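Local coordinates for protein glycerol Dehydrogenase (Unidentified, PDB 5XN8) that probably catalyses the NAD-dependent oxidation of glycerol to dihydroxyacetone with the help of a metal ion, at residues Gly333-Ile336 and His337-Pro340; Glu72-Arg75 and Leu76-Ile79; Asn258-Thr261 and Ile262-Glu265; Ala100-Ile103 and Gly104-Lys108. One frame throughout, in Å; residues are numbered along the deposited sequence.

In the fold
Two of the contacts belong to the nucleotide-binding half of the chain and two to the helical, metal-binding half. Contacts 2 and 4 lie on neighbouring helices, 70-83 and 94-107, with centres 10 Å apart; Ile-73 CD1 meets Ala-102 CB at 3.6 Å between them. Contacts 1 and 3 sit near the zinc ion held by Asp-171, His-254 and His-271. Their centres are 19 Å apart, but they touch where Asn-258 ND2 weakly bonds Glu-334 OE1 at 3.4 Å. The side chain of Asn-258 is about 8 Å from the zinc, that of Thr-335 about 10 Å and that of Lys-101, in contact 4, about 11 Å.

Contact 1: Gly333-Ile336 and His337-Pro340; sequences GETI and HNMP
Two backbone bonds fix this turn: Asn-338 N donates to Thr-335 O at 3.1 Å, and Met-339 N to Ile-336 O at the same 3.1 Å. Each spans three residues, and in each the donor sits well above the plane of the carbonyl it meets, as fits a tightly wound 3-10 turn. A third, weak bond joins the His-337 side chain to the chain before it, ND1 to Glu-334 O at 3.3 Å, with an N-H...O angle of only 128°. It may help to set the rotation of the imidazole. One face of that ring receives a CH-pi contact: CG2 of Ile-336 stands 4.1 Å from the centroid, almost on the ring normal. With CG1 of Ile-336 anti to the backbone N (chi1 -160°), CG2 falls between that N and the carbonyl carbon, on the side of the His-337 ring, while CG1 comes to 4.2 Å from Met-339 CG. Two polar side chains tie the turn to the chain just ahead of helix 252-260: Thr-335 OG1 bonds Ala-251 O, and Asn-338 ND2 bonds Leu-250 O. The result is a short 3-10 turn in the loop between helices 318-329 and 345-363, fastened beside the helix that carries the metal ligand His-254.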
loop_
_atom_site.group_PDB
_atom_site.type_symbol
_atom_site.label_atom_id
_atom_site.label_comp_id
_atom_site.label_asym_id
_atom_site.label_seq_id
_atom_site.Cartn_x
_atom_site.Cartn_y
_atom_site.Cartn_z
ATOM N N GLY A 333 43.164 -12.257 12.550
ATOM C CA GLY A 333 42.516 -11.905 13.811
ATOM C C GLY A 333 41.516 -10.770 13.705
ATOM O O GLY A 333 40.753 -10.534 14.646
ATOM N N GLU A 334 41.517 -10.056 12.580
ATOM C CA GLU A 334 40.616 -8.917 12.401
ATOM C C GLU A 334 39.191 -9.371 12.155
ATOM O O GLU A 334 38.951 -10.468 11.647
ATOM C CB GLU A 334 41.085 -7.988 11.268
ATOM C CG GLU A 334 42.257 -7.085 11.657
ATOM C CD GLU A 334 41.872 -5.907 12.543
ATOM O OE1 GLU A 334 40.695 -5.818 12.974
ATOM O OE2 GLU A 334 42.753 -5.063 12.813
ATOM N N THR A 335 38.258 -8.488 12.503
ATOM C CA THR A 335 36.834 -8.793 12.473
ATOM C C THR A 335 36.213 -8.783 11.072
ATOM O O THR A 335 35.064 -9.186 10.928
ATOM C CB THR A 335 36.049 -7.805 13.358
ATOM O OG1 THR A 335 36.291 -6.462 12.908
ATOM C CG2 THR A 335 36.444 -7.960 14.830
ATOM N N ILE A 336 36.941 -8.354 10.046
ATOM C CA ILE A 336 36.415 -8.385 8.672
ATOM C C ILE A 336 36.169 -9.801 8.133
ATOM O O ILE A 336 35.356 -9.991 7.225
ATOM C CB ILE A 336 37.329 -7.616 7.688
ATOM C CG1 ILE A 336 36.547 -7.240 6.433
ATOM C CG2 ILE A 336 38.596 -8.403 7.365
ATOM C CD1 ILE A 336 37.159 -6.104 5.658
ATOM N N HIS A 337 36.857 -10.791 8.697
ATOM C CA HIS A 337 36.635 -12.195 8.338
ATOM C C HIS A 337 35.320 -12.768 8.887
ATOM O O HIS A 337 34.950 -13.896 8.553
ATOM C CB HIS A 337 37.829 -13.049 8.771
ATOM C CG HIS A 337 39.128 -12.554 8.227
ATOM N ND1 HIS A 337 40.158 -12.126 9.037
ATOM C CD2 HIS A 337 39.538 -12.351 6.952
ATOM C CE1 HIS A 337 41.162 -11.717 8.282
ATOM N NE2 HIS A 337 40.809 -11.838 7.013
ATOM N N ASN A 338 34.621 -11.990 9.713
ATOM C CA ASN A 338 33.237 -12.271 10.092
ATOM C C ASN A 338 32.198 -11.900 9.018
ATOM O O ASN A 338 31.021 -12.158 9.227
ATOM C CB ASN A 338 32.874 -11.545 11.404
ATOM C CG ASN A 338 33.720 -11.994 12.588
ATOM O OD1 ASN A 338 34.254 -13.102 12.609
ATOM N ND2 ASN A 338 33.816 -11.138 13.598
ATOM N N MET A 339 32.603 -11.308 7.893
ATOM C CA MET A 339 31.660 -11.046 6.788
ATOM C C MET A 339 31.192 -12.357 6.161
ATOM O O MET A 339 31.951 -13.328 6.123
ATOM C CB MET A 339 32.274 -10.148 5.692
ATOM C CG MET A 339 32.615 -8.735 6.117
ATOM S SD MET A 339 31.267 -7.694 6.700
ATOM C CE MET A 339 30.386 -7.313 5.180
ATOM N N PRO A 340 29.955 -12.384 5.630
ATOM C CA PRO A 340 29.431 -13.630 5.053
ATOM C C PRO A 340 29.927 -13.953 3.635
ATOM O O PRO A 340 29.280 -14.719 2.924
ATOM C CB PRO A 340 27.913 -13.393 5.075
ATOM C CG PRO A 340 27.767 -11.923 4.909
ATOM C CD PRO A 340 28.939 -11.311 5.620
#

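Contact 2: Glu72-Arg75 and Leu76-Ile79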
loop_
_atom_site.group_PDB
_atom_site.type_symbol
_atom_site.label_atom_id
_atom_site.label_comp_id
_atom_site.label_asym_id
_atom_site.label_seq_id
_atom_site.Cartn_x
_atom_site.Cartn_y
_atom_site.Cartn_z
ATOM N N GLU A 72 49.785 2.186 35.327
ATOM C CA GLU A 72 48.787 3.006 36.007
ATOM C C GLU A 72 47.818 2.149 36.822
ATOM O O GLU A 72 47.487 2.505 37.950
ATOM C CB GLU A 72 48.024 3.875 34.989
ATOM C CG GLU A 72 47.046 4.890 35.583
ATOM C CD GLU A 72 47.701 5.966 36.439
ATOM O OE1 GLU A 72 48.934 6.151 36.376
ATOM O OE2 GLU A 72 46.970 6.651 37.181
ATOM N N ILE A 73 47.385 1.024 36.254
ATOM C CA ILE A 73 46.519 0.050 36.952
ATOM C C ILE A 73 47.174 -0.413 38.253
ATOM O O ILE A 73 46.546 -0.345 39.313
ATOM C CB ILE A 73 46.191 -1.180 36.051
ATOM C CG1 ILE A 73 45.266 -0.772 34.894
ATOM C CG2 ILE A 73 45.547 -2.320 36.833
ATOM C CD1 ILE A 73 45.373 -1.698 33.705
ATOM N N ARG A 74 48.434 -0.857 38.161
ATOM C CA ARG A 74 49.175 -1.363 39.325
ATOM C C ARG A 74 49.437 -0.284 40.379
ATOM O O ARG A 74 49.465 -0.599 41.569
ATOM C CB ARG A 74 50.502 -2.023 38.896
ATOM C CG ARG A 74 50.413 -3.423 38.276
ATOM C CD ARG A 74 49.133 -3.784 37.569
ATOM N NE ARG A 74 49.176 -5.179 37.106
ATOM C CZ ARG A 74 48.616 -5.654 35.994
ATOM N NH1 ARG A 74 47.938 -4.870 35.154
ATOM N NH2 ARG A 74 48.753 -6.950 35.709
ATOM N N ARG A 75 49.620 0.966 39.947
ATOM C CA ARG A 75 49.798 2.089 40.876
ATOM C C ARG A 75 48.528 2.338 41.696
ATOM O O ARG A 75 48.598 2.523 42.907
ATOM C CB ARG A 75 50.203 3.366 40.119
ATOM C CG ARG A 75 50.685 4.519 41.003
ATOM C CD ARG A 75 50.889 5.805 40.205
ATOM N NE ARG A 75 49.625 6.353 39.695
ATOM C CZ ARG A 75 48.728 7.049 40.404
ATOM N NH1 ARG A 75 48.927 7.335 41.693
ATOM N NH2 ARG A 75 47.616 7.486 39.809
ATOM N N LEU A 76 47.377 2.333 41.024
ATOM C CA LEU A 76 46.078 2.584 41.669
ATOM C C LEU A 76 45.605 1.405 42.523
ATOM O O LEU A 76 44.999 1.613 43.579
ATOM C CB LEU A 76 45.010 2.934 40.629
ATOM C CG LEU A 76 45.093 4.322 39.982
ATOM C CD1 LEU A 76 44.177 4.396 38.774
ATOM C CD2 LEU A 76 44.796 5.440 40.976
ATOM N N ILE A 77 45.867 0.182 42.059
ATOM C CA ILE A 77 45.610 -1.022 42.861
ATOM C C ILE A 77 46.323 -0.955 44.209
ATOM O O ILE A 77 45.709 -1.223 45.241
ATOM C CB ILE A 77 45.993 -2.317 42.093
ATOM C CG1 ILE A 77 44.933 -2.603 41.019
ATOM C CG2 ILE A 77 46.090 -3.521 43.031
ATOM C CD1 ILE A 77 45.364 -3.585 39.952
ATOM N N ALA A 78 47.608 -0.587 44.190
ATOM C CA ALA A 78 48.408 -0.451 45.412
ATOM C C ALA A 78 47.783 0.518 46.413
ATOM O O ALA A 78 47.788 0.246 47.609
ATOM C CB ALA A 78 49.832 -0.019 45.077
ATOM N N ILE A 79 47.233 1.629 45.926
ATOM C CA ILE A 79 46.545 2.604 46.789
ATOM C C ILE A 79 45.198 2.046 47.256
ATOM O O ILE A 79 44.805 2.253 48.402
ATOM C CB ILE A 79 46.321 3.981 46.100
ATOM C CG1 ILE A 79 47.642 4.589 45.609
ATOM C CG2 ILE A 79 45.663 4.955 47.074
ATOM C CD1 ILE A 79 47.479 5.777 44.674
#
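Ile-73 and Ile-77 lie side by side on helix 70-83, which crosses from strand 58-63 to strand 87-92 of the parallel sheet in the nucleotide-binding domain. This is the tight part: CG2 of Ile-73, turned anti to its backbone N while CG1 swings to the other side (chi1 -69°), meets CD1 of Ile-77 at 3.4 Å. The helical bond beneath them, Ile-77 N to Ile-73 O, is short at 2.9 Å. Both isoleucines face helix 94-107, and Leu-76 packs on the sheet, against Phe-33 and Ile-35.

The solvent side is looser. There the exposed Arg-74 and Ala-78 share little more than the bond from Ala-78 N to Arg-74 O, 3.2 Å, though Arg-74 also makes a cation-pi contact with Tyr-106. Along the flank towards strand 58-63 runs a polar edge, with a weak backbone bond from Ile-79 N to Arg-75 O, 3.4 Å. Buried Glu-72 bonds Asn-65 ND2 through OE1, and its carboxylate lies at the edge of the Arg-75 guanidinium, whose NH2 has Arg-63 O as another acceptor. Apolar groups lean on this pair obliquely: Leu-76 CD2 is 3.7 Å from Arg-75 NH2, and Ile-79 CD1 3.7 Å from Arg-75 NH1. Beside a weak Arg-75 NE to Glu-72 OE1 bond, 3.4 Å, the salt bridge joins Arg-75 NH2 to Glu-72 OE2 at 2.8 Å, on the syn side but 32° out of the carboxylate plane.

Contact 3: Asn258-Thr261 and Ile262-Glu265; sequences NGFT and ILEE
A type I beta turn from Phe-260 to Leu-263 takes the chain out of helix 252-260, the helix that bears the zinc ligand His-254. Its closing bond runs from Leu-263 N to Phe-260 O at 3.2 Å, with the donor well above the carbonyl plane. The two side chains at its ends cross obliquely, CD1 of Leu-263 reaching CD1 of the Phe-260 ring at 4.1 Å, and both pack on Val-325 of helix 318-329. Within the turn, the Thr-261 hydroxyl folds back along the helix. Its OG1 is placed between the backbone N and the carbonyl carbon (chi1 58°) and donates to Asn-258 O at 2.6 Å, while the Thr-261 N bond to the same oxygen is weak at 3.4 Å. Ile-262 lays its CD1 over this site, 3.7 Å from Asn-258 O and 3.9 Å from Thr-261 OG1. From beyond the turn, His-267 NE2 bonds Thr-261 O. As the regular helical bonding gives out, then, the threonine hydroxyl gives Asn-258 O a short bond beside the weak one from Thr-261 N, and the apolar CD1 of Ile-262 may partly shield that oxygen from water.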
loop_
_atom_site.group_PDB
_atom_site.type_symbol
_atom_site.label_atom_id
_atom_site.label_comp_id
_atom_site.label_asym_id
_atom_site.label_seq_id
_atom_site.Cartn_x
_atom_site.Cartn_y
_atom_site.Cartn_z
ATOM N N ASN A 258 40.467 0.153 12.317
ATOM C CA ASN A 258 41.800 -0.266 12.777
ATOM C C ASN A 258 42.843 -0.142 11.678
ATOM O O ASN A 258 43.996 0.205 11.952
ATOM C CB ASN A 258 41.776 -1.704 13.317
ATOM C CG ASN A 258 40.972 -1.841 14.593
ATOM O OD1 ASN A 258 40.608 -0.858 15.235
ATOM N ND2 ASN A 258 40.694 -3.074 14.970
ATOM N N GLY A 259 42.443 -0.436 10.444
ATOM C CA GLY A 259 43.278 -0.176 9.261
ATOM C C GLY A 259 43.695 1.274 9.093
ATOM O O GLY A 259 44.812 1.539 8.686
ATOM N N PHE A 260 42.796 2.206 9.403
ATOM C CA PHE A 260 43.082 3.654 9.268
ATOM C C PHE A 260 44.019 4.232 10.326
ATOM O O PHE A 260 44.555 5.325 10.126
ATOM C CB PHE A 260 41.788 4.485 9.226
ATOM C CG PHE A 260 41.231 4.656 7.839
ATOM C CD1 PHE A 260 41.788 5.580 6.965
ATOM C CD2 PHE A 260 40.139 3.917 7.410
ATOM C CE1 PHE A 260 41.283 5.742 5.685
ATOM C CE2 PHE A 260 39.627 4.080 6.125
ATOM C CZ PHE A 260 40.195 4.987 5.270
ATOM N N THR A 261 44.229 3.524 11.438
ATOM C CA THR A 261 45.121 4.026 12.493
ATOM C C THR A 261 46.599 4.051 12.093
ATOM O O THR A 261 47.397 4.688 12.777
ATOM C CB THR A 261 44.953 3.253 13.818
ATOM O OG1 THR A 261 45.203 1.858 13.603
ATOM C CG2 THR A 261 43.541 3.445 14.385
ATOM N N ILE A 262 46.954 3.387 10.987
ATOM C CA ILE A 262 48.336 3.422 10.443
ATOM C C ILE A 262 48.682 4.766 9.782
ATOM O O ILE A 262 49.858 5.074 9.597
ATOM C CB ILE A 262 48.592 2.242 9.446
ATOM C CG1 ILE A 262 48.809 0.905 10.207
ATOM C CG2 ILE A 262 49.766 2.464 8.492
ATOM C CD1 ILE A 262 47.588 0.401 10.939
ATOM N N LEU A 263 47.668 5.547 9.412
ATOM C CA LEU A 263 47.863 6.867 8.809
ATOM C C LEU A 263 47.772 7.947 9.883
ATOM O O LEU A 263 46.751 8.063 10.564
ATOM C CB LEU A 263 46.808 7.104 7.725
ATOM C CG LEU A 263 46.705 6.009 6.656
ATOM C CD1 LEU A 263 45.632 6.369 5.652
ATOM C CD2 LEU A 263 48.032 5.777 5.938
ATOM N N GLU A 264 48.843 8.723 10.032
ATOM C CA GLU A 264 48.938 9.747 11.085
ATOM C C GLU A 264 47.973 10.926 10.865
ATOM O O GLU A 264 47.533 11.561 11.826
ATOM C CB GLU A 264 50.377 10.236 11.247
ATOM C CG GLU A 264 50.950 10.943 10.019
ATOM C CD GLU A 264 52.297 11.605 10.273
ATOM O OE1 GLU A 264 52.514 12.193 11.367
ATOM O OE2 GLU A 264 53.160 11.566 9.352
ATOM N N GLU A 265 47.660 11.214 9.605
ATOM C CA GLU A 265 46.622 12.202 9.240
ATOM C C GLU A 265 45.229 11.944 9.836
ATOM O O GLU A 265 44.459 12.886 10.001
ATOM C CB GLU A 265 46.490 12.356 7.713
ATOM C CG GLU A 265 46.462 11.050 6.898
ATOM C CD GLU A 265 47.757 10.755 6.194
ATOM O OE1 GLU A 265 48.711 10.289 6.872
ATOM O OE2 GLU A 265 47.790 10.976 4.962
#

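Contact 4: Ala100-Ile103 and Gly104-Lys108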
loop_
_atom_site.group_PDB
_atom_site.type_symbol
_atom_site.label_atom_id
_atom_site.label_comp_id
_atom_site.label_asym_id
_atom_site.label_seq_id
_atom_site.Cartn_x
_atom_site.Cartn_y
_atom_site.Cartn_z
ATOM N N ALA A 100 39.201 1.434 35.526
ATOM C CA ALA A 100 38.344 0.998 36.621
ATOM C C ALA A 100 37.900 -0.463 36.459
ATOM O O ALA A 100 37.772 -1.176 37.455
ATOM C CB ALA A 100 37.138 1.916 36.746
ATOM N N LYS A 101 37.677 -0.895 35.216
ATOM C CA LYS A 101 37.307 -2.291 34.915
ATOM C C LYS A 101 38.433 -3.260 35.224
ATOM O O LYS A 101 38.200 -4.330 35.799
ATOM C CB LYS A 101 36.918 -2.463 33.435
ATOM C CG LYS A 101 35.600 -1.823 33.029
ATOM C CD LYS A 101 35.362 -2.012 31.538
ATOM C CE LYS A 101 34.251 -1.124 30.987
ATOM N NZ LYS A 101 34.361 -0.974 29.510
ATOM N N ALA A 102 39.642 -2.886 34.830
ATOM C CA ALA A 102 40.844 -3.693 35.082
ATOM C C ALA A 102 41.093 -3.869 36.571
ATOM O O ALA A 102 41.336 -4.987 37.025
ATOM C CB ALA A 102 42.067 -3.060 34.412
ATOM N N ILE A 103 41.014 -2.766 37.320
ATOM C CA ILE A 103 41.176 -2.792 38.781
ATOM C C ILE A 103 40.152 -3.734 39.421
ATOM O O ILE A 103 40.503 -4.531 40.294
ATOM C CB ILE A 103 41.051 -1.377 39.400
ATOM C CG1 ILE A 103 42.223 -0.484 38.966
ATOM C CG2 ILE A 103 41.026 -1.430 40.928
ATOM C CD1 ILE A 103 41.913 0.996 39.021
ATOM N N GLY A 104 38.896 -3.640 38.984
ATOM C CA GLY A 104 37.824 -4.508 39.480
ATOM C C GLY A 104 38.055 -5.970 39.166
ATOM O O GLY A 104 37.825 -6.839 40.018
ATOM N N TYR A 105 38.528 -6.237 37.950
ATOM C CA TYR A 105 38.872 -7.592 37.528
ATOM C C TYR A 105 39.992 -8.201 38.374
ATOM O O TYR A 105 39.801 -9.257 38.985
ATOM C CB TYR A 105 39.269 -7.629 36.040
ATOM C CG TYR A 105 39.852 -8.965 35.649
ATOM C CD1 TYR A 105 39.076 -10.124 35.700
ATOM C CD2 TYR A 105 41.190 -9.089 35.282
ATOM C CE1 TYR A 105 39.615 -11.364 35.382
ATOM C CE2 TYR A 105 41.742 -10.321 34.967
ATOM C CZ TYR A 105 40.947 -11.452 35.014
ATOM O OH TYR A 105 41.484 -12.680 34.701
ATOM N N TYR A 106 41.146 -7.541 38.415
ATOM C CA TYR A 106 42.313 -8.085 39.130
ATOM C C TYR A 106 42.115 -8.202 40.650
ATOM O O TYR A 106 42.705 -9.081 41.277
ATOM C CB TYR A 106 43.585 -7.289 38.803
ATOM C CG TYR A 106 44.053 -7.468 37.370
ATOM C CD1 TYR A 106 44.490 -8.709 36.910
ATOM C CD2 TYR A 106 44.065 -6.395 36.474
ATOM C CE1 TYR A 106 44.908 -8.883 35.594
ATOM C CE2 TYR A 106 44.470 -6.559 35.160
ATOM C CZ TYR A 106 44.896 -7.801 34.719
ATOM O OH TYR A 106 45.320 -7.960 33.414
ATOM N N GLN A 107 41.284 -7.335 41.230
ATOM C CA GLN A 107 40.970 -7.380 42.668
ATOM C C GLN A 107 39.684 -8.136 43.011
ATOM O O GLN A 107 39.355 -8.263 44.186
ATOM C CB GLN A 107 40.893 -5.955 43.228
ATOM C CG GLN A 107 42.217 -5.199 43.187
ATOM C CD GLN A 107 43.286 -5.863 44.030
ATOM O OE1 GLN A 107 44.306 -6.319 43.519
ATOM N NE2 GLN A 107 43.039 -5.949 45.329
ATOM N N LYS A 108 38.977 -8.643 41.999
ATOM C CA LYS A 108 37.685 -9.324 42.182
ATOM C C LYS A 108 36.696 -8.437 42.939
ATOM O O LYS A 108 36.143 -8.839 43.963
ATOM C CB LYS A 108 37.871 -10.677 42.884
ATOM C CG LYS A 108 38.871 -11.595 42.205
ATOM C CD LYS A 108 38.867 -12.976 42.852
ATOM C CE LYS A 108 39.972 -13.856 42.284
ATOM N NZ LYS A 108 41.328 -13.311 42.567
#
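Tyr-106 leans back over the helix turn before it, its ring passing the carbonyl of Ala-102. The ring swings there because CG lies anti to its own carbonyl carbon (chi1 -68°), which brings CD2 to 3.1 Å from Ala-102 O and CE2 to 4.3 Å from Ala-102 CB. The same oxygen takes the helical bond from Tyr-106 N, 2.9 Å and practically straight at 178°. Tyr-105 takes the other rotamer, CG anti to the backbone N (chi1 170°), and presents its edge to one face of the Tyr-106 ring, CD2 standing 3.6 Å above the ring centre. Gln-107 bends its chain away after its CG passes Ile-103 O at 3.4 Å, the acceptor of its own backbone N. On another flank Lys-101 runs extended to the carbonyls of Ala-122 and Leu-127, close to Ser-125 and Leu-127, which probably bind NAD. Gly-104 N bonds Ala-100 O at 3.1 Å. At the end Lys-108 has positive phi and two bonds lead back into the last turn, one of them Lys-108 N to Tyr-105 O at 3.2 Å: a Schellman motif closing the helix of the beta-alpha-beta crossover 87-115.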